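PDB 3NUR: amidohydrolase from Staphylococcus aureus, which probably hydrolyses carbon–nitrogen bonds of linear amides, as a putative member of the TIM-barrel amidohydrolases, and carries a bound calcium ion. Local coordinates for residues M22-F27 / I311-D316; G292-P297 / E323-F328. One frame throughout, in Å; residues are numbered along the deposited sequence.

Contact 1: residues M22-F27 / I311-D316. With CA (calcium ion), chain B.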
HETATM    1  N   MSE A  22      -3.892 -24.124   0.752  1.00 30.01           N
HETATM    2  CA  MSE A  22      -2.776 -23.281   1.195  1.00 28.94           C
HETATM    3  C   MSE A  22      -3.292 -21.895   1.627  1.00 28.99           C
HETATM    4  O   MSE A  22      -3.965 -21.221   0.837  1.00 28.33           O
HETATM    5  CB  MSE A  22      -1.734 -23.144   0.083  1.00 31.42           C
HETATM    6  CG  MSE A  22      -0.381 -22.646   0.579  1.00 39.20           C
HETATM    7 SE   MSE A  22       0.813 -22.177  -0.886  0.50 47.81          SE
HETATM    8  CE  MSE A  22       1.134 -23.968  -1.651  1.00 44.28           C
ATOM      9  N   LYS A  23      -2.969 -21.476   2.867  1.00 21.92           N
ATOM     10  CA  LYS A  23      -3.455 -20.213   3.420  1.00 20.99           C
ATOM     11  C   LYS A  23      -2.582 -19.018   3.069  1.00 22.04           C
ATOM     12  O   LYS A  23      -1.381 -19.165   2.839  1.00 21.45           O
ATOM     13  CB  LYS A  23      -3.701 -20.296   4.932  1.00 24.47           C
ATOM     14  CG  LYS A  23      -4.714 -21.355   5.354  1.00 45.34           C
ATOM     15  CD  LYS A  23      -6.165 -20.962   5.059  1.00 58.26           C
ATOM     16  CE  LYS A  23      -7.098 -22.126   5.280  1.00 71.11           C
ATOM     17  NZ  LYS A  23      -7.068 -22.607   6.686  1.00 83.60           N
ATOM     18  N   SER A  24      -3.206 -17.836   2.998  1.00 14.63           N
ATOM     19  CA  SER A  24      -2.497 -16.634   2.603  1.00 12.00           C
ATOM     20  C   SER A  24      -2.550 -15.529   3.619  1.00 13.69           C
ATOM     21  O   SER A  24      -3.419 -15.521   4.504  1.00 13.37           O
ATOM     22  CB  SER A  24      -3.043 -16.118   1.271  1.00 14.61           C
ATOM     23  OG  SER A  24      -4.389 -15.675   1.396  1.00 13.61           O
ATOM     24  N   ILE A  25      -1.615 -14.588   3.475  1.00  8.36           N
ATOM     25  CA  ILE A  25      -1.572 -13.316   4.207  1.00  9.08           C
ATOM     26  C   ILE A  25      -1.881 -12.290   3.088  1.00 12.59           C
ATOM     27  O   ILE A  25      -1.182 -12.280   2.067  1.00 11.34           O
ATOM     28  CB  ILE A  25      -0.212 -13.023   4.890  1.00 12.26           C
ATOM     29  CG1 ILE A  25       0.167 -14.107   5.933  1.00 12.19           C
ATOM     30  CG2 ILE A  25      -0.235 -11.623   5.558  1.00 13.57           C
ATOM     31  CD1 ILE A  25       1.692 -14.052   6.387  1.00 19.23           C
ATOM     32  N   THR A  26      -2.922 -11.461   3.256  1.00  8.20           N
ATOM     33  CA  THR A  26      -3.301 -10.470   2.230  1.00  8.11           C
ATOM     34  C   THR A  26      -2.948  -9.052   2.738  1.00 11.78           C
ATOM     35  O   THR A  26      -3.222  -8.713   3.905  1.00 11.41           O
ATOM     36  CB  THR A  26      -4.725 -10.678   1.715  1.00 15.06           C
ATOM     37  OG1 THR A  26      -5.615 -10.686   2.819  1.00 13.69           O
ATOM     38  CG2 THR A  26      -4.901 -11.980   0.890  1.00 11.43           C
ATOM     39  N   PHE A  27      -2.321  -8.243   1.872  1.00  8.20           N
ATOM     40  CA  PHE A  27      -1.723  -6.970   2.278  1.00  8.25           C
ATOM     41  C   PHE A  27      -2.449  -5.650   2.014  1.00 12.10           C
ATOM     42  O   PHE A  27      -2.016  -4.611   2.534  1.00 12.16           O
ATOM     43  CB  PHE A  27      -0.282  -6.915   1.770  1.00  9.37           C
ATOM     44  CG  PHE A  27       0.690  -7.696   2.619  1.00  9.03           C
ATOM     45  CD1 PHE A  27       1.476  -7.053   3.571  1.00 10.15           C
ATOM     46  CD2 PHE A  27       0.835  -9.074   2.452  1.00  9.71           C
ATOM     47  CE1 PHE A  27       2.375  -7.773   4.365  1.00  8.99           C
ATOM     48  CE2 PHE A  27       1.758  -9.791   3.224  1.00 10.40           C
ATOM     49  CZ  PHE A  27       2.522  -9.134   4.171  1.00  7.90           C
ATOM     50  N   ILE A 311       7.185 -10.489  -4.195  1.00  7.30           N
ATOM     51  CA  ILE A 311       5.746 -10.442  -4.456  1.00  7.59           C
ATOM     52  C   ILE A 311       4.943 -10.849  -3.226  1.00 11.67           C
ATOM     53  O   ILE A 311       5.183 -11.907  -2.637  1.00 12.08           O
ATOM     54  CB  ILE A 311       5.368 -11.278  -5.720  1.00  9.86           C
ATOM     55  CG1 ILE A 311       6.163 -10.800  -6.972  1.00  9.91           C
ATOM     56  CG2 ILE A 311       3.853 -11.266  -5.980  1.00 10.15           C
ATOM     57  CD1 ILE A 311       6.098 -11.784  -8.148  1.00 14.77           C
ATOM     58  N   LEU A 312       3.979 -10.007  -2.859  1.00  8.20           N
ATOM     59  CA  LEU A 312       3.066 -10.264  -1.742  1.00  7.87           C
ATOM     60  C   LEU A 312       1.656 -10.398  -2.286  1.00 11.84           C
ATOM     61  O   LEU A 312       1.394  -9.919  -3.377  1.00 11.87           O
ATOM     62  CB  LEU A 312       3.119  -9.121  -0.703  1.00  8.10           C
ATOM     63  CG  LEU A 312       4.468  -8.829  -0.062  1.00 11.37           C
ATOM     64  CD1 LEU A 312       4.391  -7.565   0.810  1.00 11.59           C
ATOM     65  CD2 LEU A 312       4.978 -10.024   0.739  1.00 12.32           C
ATOM     66  N   TYR A 313       0.761 -11.083  -1.563  1.00  8.41           N
ATOM     67  CA  TYR A 313      -0.610 -11.277  -2.021  1.00  7.96           C
ATOM     68  C   TYR A 313      -1.538 -10.212  -1.439  1.00  9.33           C
ATOM     69  O   TYR A 313      -1.235  -9.639  -0.395  1.00  9.31           O
ATOM     70  CB  TYR A 313      -1.069 -12.711  -1.699  1.00  8.90           C
ATOM     71  CG  TYR A 313      -2.038 -13.320  -2.692  1.00  9.83           C
ATOM     72  CD1 TYR A 313      -1.962 -13.018  -4.050  1.00 10.48           C
ATOM     73  CD2 TYR A 313      -3.002 -14.240  -2.279  1.00 10.76           C
ATOM     74  CE1 TYR A 313      -2.821 -13.617  -4.976  1.00  9.09           C
ATOM     75  CE2 TYR A 313      -3.866 -14.846  -3.195  1.00 11.63           C
ATOM     76  CZ  TYR A 313      -3.778 -14.524  -4.540  1.00 15.08           C
ATOM     77  OH  TYR A 313      -4.642 -15.106  -5.438  1.00 13.75           O
ATOM     78  N   ALA A 314      -2.612  -9.884  -2.154  1.00  7.25           N
ATOM     79  CA  ALA A 314      -3.563  -8.830  -1.739  1.00  6.94           C
ATOM     80  C   ALA A 314      -4.816  -8.929  -2.586  1.00 11.85           C
ATOM     81  O   ALA A 314      -4.722  -9.253  -3.772  1.00 11.31           O
ATOM     82  CB  ALA A 314      -2.938  -7.448  -1.912  1.00  7.40           C
ATOM     83  N   ALA A 315      -5.979  -8.612  -1.995  1.00  8.90           N
ATOM     84  CA  ALA A 315      -7.274  -8.695  -2.674  1.00  8.67           C
ATOM     85  C   ALA A 315      -7.955  -7.351  -2.917  1.00 10.96           C
ATOM     86  O   ALA A 315      -8.893  -7.302  -3.706  1.00  9.21           O
ATOM     87  CB  ALA A 315      -8.226  -9.557  -1.838  1.00  9.08           C
ATOM     88  N   ASP A 316      -7.562  -6.297  -2.177  1.00  8.75           N
ATOM     89  CA  ASP A 316      -8.246  -4.979  -2.196  1.00  7.86           C
ATOM     90  C   ASP A 316      -9.669  -5.133  -1.607  1.00 11.20           C
ATOM     91  O   ASP A 316     -10.603  -4.393  -1.956  1.00 11.13           O
ATOM     92  CB  ASP A 316      -8.250  -4.314  -3.599  1.00  9.22           C
ATOM     93  CG  ASP A 316      -8.362  -2.806  -3.541  1.00 12.12           C
ATOM     94  OD1 ASP A 316      -8.083  -2.226  -2.453  1.00 12.07           O
ATOM     95  OD2 ASP A 316      -8.818  -2.194  -4.557  1.00 14.75           O
TER
HETATM   96 CA    CA B 358      -6.936  -0.457  -2.165  1.00  6.43          CA
HETATM   97  O   HOH W   1       1.282 -12.673   0.879  1.00  8.47           O
HETATM   98  O   HOH W   2      -7.077  -0.180  -4.325  1.00 15.38           O
HETATM   99  O   HOH W   3      -8.589   1.079  -2.182  1.00 19.12           O
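Phe27 and Leu312 make the tight part of this contact. Leu312 CD1 sits 3.9 Å from the centroid of the Phe27 ring and only 3° off its normal, a CH-pi contact over the middle of the face. With CG lying beside the backbone N (chi1 -59°) and an extended chi2, Leu312 carries this methyl onto the ring, while its CB meets Phe27 CD2 at 3.9 Å. Tyr313 O lies in the ring plane at the edge and takes a 2.9 Å bond from Phe27 N, in the carbonyl plane on a lone pair but bent to 144° at the hydrogen. Thr26 CA adds a weaker CA-H...O approach to Tyr313 O at 3.4 Å.

In the TIM barrel, strand 24-31 is the first, and 311-316, though not regular strand, follows the seventh and takes the place expected of the eighth, consistent with barrel closure here. Asp316 then binds the calcium ion through OD1 at 2.1 Å, with Glu28, His30 and His192 completing the protein ligands.

Toward Ser24 the fit slackens. Tyr313 turns the edge of its ring to Ser24, with CD2 4.0 Å from Ser24 CB, Thr26 CG2 comes near the ring obliquely, and the Tyr313 hydroxyl bonds to Leu325 O instead. Between the backbones a water lies 2.8 Å from Ile25 O and accepts from Tyr313 N (3.0 Å).

Contact 2: residues G292-P297 / E323-F328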
ATOM      1  N   GLY A 292      -5.864  -7.436  -5.856  1.00 11.10           N
ATOM      2  CA  GLY A 292      -7.035  -8.134  -6.381  1.00 10.73           C
ATOM      3  C   GLY A 292      -7.190  -8.142  -7.893  1.00 14.25           C
ATOM      4  O   GLY A 292      -8.240  -8.559  -8.398  1.00 12.14           O
HETATM    5  N   MSE A 293      -6.143  -7.712  -8.638  1.00 10.44           N
HETATM    6  CA  MSE A 293      -6.171  -7.722 -10.113  1.00 10.85           C
HETATM    7  C   MSE A 293      -5.487  -9.036 -10.516  1.00 14.16           C
HETATM    8  O   MSE A 293      -4.279  -9.079 -10.687  1.00 13.14           O
HETATM    9  CB  MSE A 293      -5.412  -6.509 -10.698  1.00 13.70           C
HETATM   10  CG  MSE A 293      -6.082  -5.167 -10.430  1.00 21.15           C
HETATM   11 SE   MSE A 293      -4.860  -3.676 -10.891  0.70 30.68          SE
HETATM   12  CE  MSE A 293      -4.191  -4.242 -12.575  1.00 26.83           C
ATOM     13  N   LEU A 294      -6.268 -10.113 -10.584  1.00 11.13           N
ATOM     14  CA  LEU A 294      -5.731 -11.454 -10.765  1.00 10.67           C
ATOM     15  C   LEU A 294      -5.563 -11.813 -12.221  1.00 14.56           C
ATOM     16  O   LEU A 294      -6.322 -12.603 -12.785  1.00 13.45           O
ATOM     17  CB  LEU A 294      -6.559 -12.469  -9.951  1.00 10.76           C
ATOM     18  CG  LEU A 294      -6.770 -12.121  -8.451  1.00 15.36           C
ATOM     19  CD1 LEU A 294      -7.551 -13.215  -7.751  1.00 14.86           C
ATOM     20  CD2 LEU A 294      -5.449 -11.834  -7.732  1.00 16.76           C
ATOM     21  N   THR A 295      -4.554 -11.184 -12.836  1.00 10.67           N
ATOM     22  CA  THR A 295      -4.305 -11.312 -14.265  1.00 10.26           C
ATOM     23  C   THR A 295      -2.886 -11.812 -14.499  1.00 12.67           C
ATOM     24  O   THR A 295      -1.939 -11.272 -13.923  1.00 12.45           O
ATOM     25  CB  THR A 295      -4.640  -9.981 -14.954  1.00 15.02           C
ATOM     26  OG1 THR A 295      -3.861  -8.939 -14.344  1.00 14.89           O
ATOM     27  CG2 THR A 295      -6.152  -9.629 -14.864  1.00 14.02           C
ATOM     28  N   LYS A 296      -2.758 -12.902 -15.267  1.00  9.59           N
ATOM     29  CA  LYS A 296      -1.463 -13.540 -15.529  1.00  8.93           C
ATOM     30  C   LYS A 296      -0.397 -12.670 -16.245  1.00 11.68           C
ATOM     31  O   LYS A 296       0.767 -12.726 -15.833  1.00  9.83           O
ATOM     32  CB  LYS A 296      -1.662 -14.893 -16.246  1.00 12.61           C
ATOM     33  CG  LYS A 296      -0.400 -15.733 -16.336  1.00 19.00           C
ATOM     34  CD  LYS A 296      -0.643 -17.126 -16.931  1.00 23.26           C
ATOM     35  CE  LYS A 296       0.635 -17.940 -17.064  1.00 27.06           C
ATOM     36  NZ  LYS A 296       1.574 -17.368 -18.087  1.00 25.03           N
ATOM     37  N   PRO A 297      -0.699 -11.923 -17.334  1.00  8.80           N
ATOM     38  CA  PRO A 297       0.389 -11.187 -18.018  1.00  9.11           C
ATOM     39  C   PRO A 297       1.191 -10.227 -17.134  1.00 10.72           C
ATOM     40  O   PRO A 297       2.415 -10.164 -17.252  1.00 10.77           O
ATOM     41  CB  PRO A 297      -0.329 -10.491 -19.181  1.00 11.40           C
ATOM     42  CG  PRO A 297      -1.593 -11.326 -19.401  1.00 15.94           C
ATOM     43  CD  PRO A 297      -1.996 -11.727 -18.022  1.00 11.08           C
ATOM     44  N   GLU A 323     -13.343 -13.562  -6.653  1.00 20.12           N
ATOM     45  CA  GLU A 323     -13.875 -14.921  -6.502  1.00 20.58           C
ATOM     46  C   GLU A 323     -12.827 -16.020  -6.719  1.00 22.26           C
ATOM     47  O   GLU A 323     -13.016 -17.129  -6.217  1.00 21.24           O
ATOM     48  CB  GLU A 323     -15.135 -15.133  -7.377  1.00 22.60           C
ATOM     49  CG  GLU A 323     -14.858 -15.297  -8.864  1.00 40.31           C
ATOM     50  CD  GLU A 323     -16.013 -15.021  -9.811  1.00 73.79           C
ATOM     51  OE1 GLU A 323     -16.742 -14.024  -9.598  1.00 68.33           O
ATOM     52  OE2 GLU A 323     -16.147 -15.769 -10.806  1.00 72.79           O
ATOM     53  N   LYS A 324     -11.720 -15.699  -7.429  1.00 16.64           N
ATOM     54  CA  LYS A 324     -10.621 -16.635  -7.733  1.00 16.39           C
ATOM     55  C   LYS A 324      -9.370 -16.424  -6.857  1.00 16.37           C
ATOM     56  O   LYS A 324      -8.327 -17.044  -7.107  1.00 14.29           O
ATOM     57  CB  LYS A 324     -10.243 -16.543  -9.222  1.00 19.64           C
ATOM     58  CG  LYS A 324     -11.262 -17.220 -10.147  1.00 38.93           C
ATOM     59  CD  LYS A 324     -10.895 -17.037 -11.620  1.00 52.09           C
ATOM     60  CE  LYS A 324      -9.797 -17.970 -12.094  1.00 66.17           C
ATOM     61  NZ  LYS A 324      -9.006 -17.371 -13.204  1.00 73.72           N
ATOM     62  N   LEU A 325      -9.478 -15.585  -5.794  1.00 11.75           N
ATOM     63  CA  LEU A 325      -8.334 -15.348  -4.914  1.00 10.81           C
ATOM     64  C   LEU A 325      -7.659 -16.642  -4.421  1.00 14.85           C
ATOM     65  O   LEU A 325      -6.438 -16.781  -4.530  1.00 14.89           O
ATOM     66  CB  LEU A 325      -8.721 -14.436  -3.739  1.00  9.65           C
ATOM     67  CG  LEU A 325      -7.525 -13.909  -2.950  1.00 12.59           C
ATOM     68  CD1 LEU A 325      -6.790 -12.786  -3.734  1.00 12.74           C
ATOM     69  CD2 LEU A 325      -7.955 -13.396  -1.630  1.00 11.60           C
ATOM     70  N   GLY A 326      -8.462 -17.598  -3.968  1.00 12.47           N
ATOM     71  CA  GLY A 326      -7.960 -18.856  -3.426  1.00 11.75           C
ATOM     72  C   GLY A 326      -7.398 -19.859  -4.410  1.00 17.36           C
ATOM     73  O   GLY A 326      -6.778 -20.838  -3.982  1.00 18.47           O
ATOM     74  N   VAL A 327      -7.609 -19.644  -5.737  1.00 12.69           N
ATOM     75  CA  VAL A 327      -7.112 -20.573  -6.756  1.00 12.84           C
ATOM     76  C   VAL A 327      -6.145 -19.935  -7.770  1.00 14.65           C
ATOM     77  O   VAL A 327      -5.483 -20.661  -8.504  1.00 14.60           O
ATOM     78  CB  VAL A 327      -8.265 -21.362  -7.460  1.00 17.73           C
ATOM     79  CG1 VAL A 327      -9.079 -22.182  -6.449  1.00 17.77           C
ATOM     80  CG2 VAL A 327      -9.169 -20.437  -8.269  1.00 17.63           C
ATOM     81  N   PHE A 328      -6.057 -18.595  -7.808  1.00  9.80           N
ATOM     82  CA  PHE A 328      -5.227 -17.876  -8.780  1.00  9.42           C
ATOM     83  C   PHE A 328      -3.780 -18.329  -8.794  1.00 13.45           C
ATOM     84  O   PHE A 328      -3.214 -18.516  -9.870  1.00 13.95           O
ATOM     85  CB  PHE A 328      -5.325 -16.359  -8.589  1.00 11.01           C
ATOM     86  CG  PHE A 328      -4.438 -15.524  -9.492  1.00 12.28           C
ATOM     87  CD1 PHE A 328      -4.658 -15.480 -10.864  1.00 14.77           C
ATOM     88  CD2 PHE A 328      -3.410 -14.748  -8.961  1.00 13.99           C
ATOM     89  CE1 PHE A 328      -3.833 -14.708 -11.696  1.00 15.31           C
ATOM     90  CE2 PHE A 328      -2.622 -13.931  -9.789  1.00 15.32           C
ATOM     91  CZ  PHE A 328      -2.842 -13.919 -11.152  1.00 14.23           C
TER
HETATM   92  O   HOH W   4      -8.217 -14.964 -12.011  1.00 49.49           O
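Lys324 O is gripped by two amides of its own segment, Phe328 N at 2.8 Å and Val327 N. The two bonds begin the short, weakly bonded helix of about 325-328, whose Phe328 points toward Leu294. With CG anti to the backbone N (chi1 176°), Phe328 lays its ring beneath the Leu294 side chain: Leu294 CB stands 3.7 Å from the ring centroid, 12° off the normal, a CH-pi contact over the face. Leu294 CD2 reaches the same ring at CD2 of Phe328, 3.8 Å away. The far end of the ring runs under backbone, with Phe328 CE1 3.4 Å from Leu294 C, and its edge is turned to Lys296 N.

The other Leu294 methyl, CD1, extends past the ring and packs on the start of the short helix, 3.6 Å from Leu325 N. The contact joins two loop regions of the barrel: 292-297 leads from strand 286-288 into helix 296-306, and 323-328 lies between the metal ligand Asp316 and the final helix 336-351. Leu294 is the centre of an inverse gamma turn, closed by a weak bond from Thr295 N to Met293 O, and Thr295 holds the N-cap position of the helix, although its hydroxyl makes no capping bond and is hydrogen-bonded to Gln298 OE1 instead.

Polar linkage across the segments is indirect. A water donates to Leu294 O at 3.1 Å and accepts from Lys324 NZ at 2.8 Å, and that ammonium also forms a salt bridge with Glu331. On the buried side, the nearest side-chain atom of Leu325 is about 12 Å from the calcium ion.

In the fold
From the N terminus, residues 22-27 begin the barrel and meet 311-316 near the other end of the chain, so contact 1 closes a loop of 283 residues that takes in most of the barrel's strands and helices. Contact 2 starts within that loop, at 292-297, and ends beyond it, at 323-328, closing a loop of 25 residues; the two therefore cross. Their centres are 11 Å apart, and 311-316 runs between the partners of contact 2: Ala314 O lies 3.0 Å from Gly292 N, a backbone hydrogen bond, while Ala315 CB packs 3.9 Å from Leu325 CD2. The first strand, the metal-bearing segment, the entry to helix 296-306 and helix 325-328 are thus tied together.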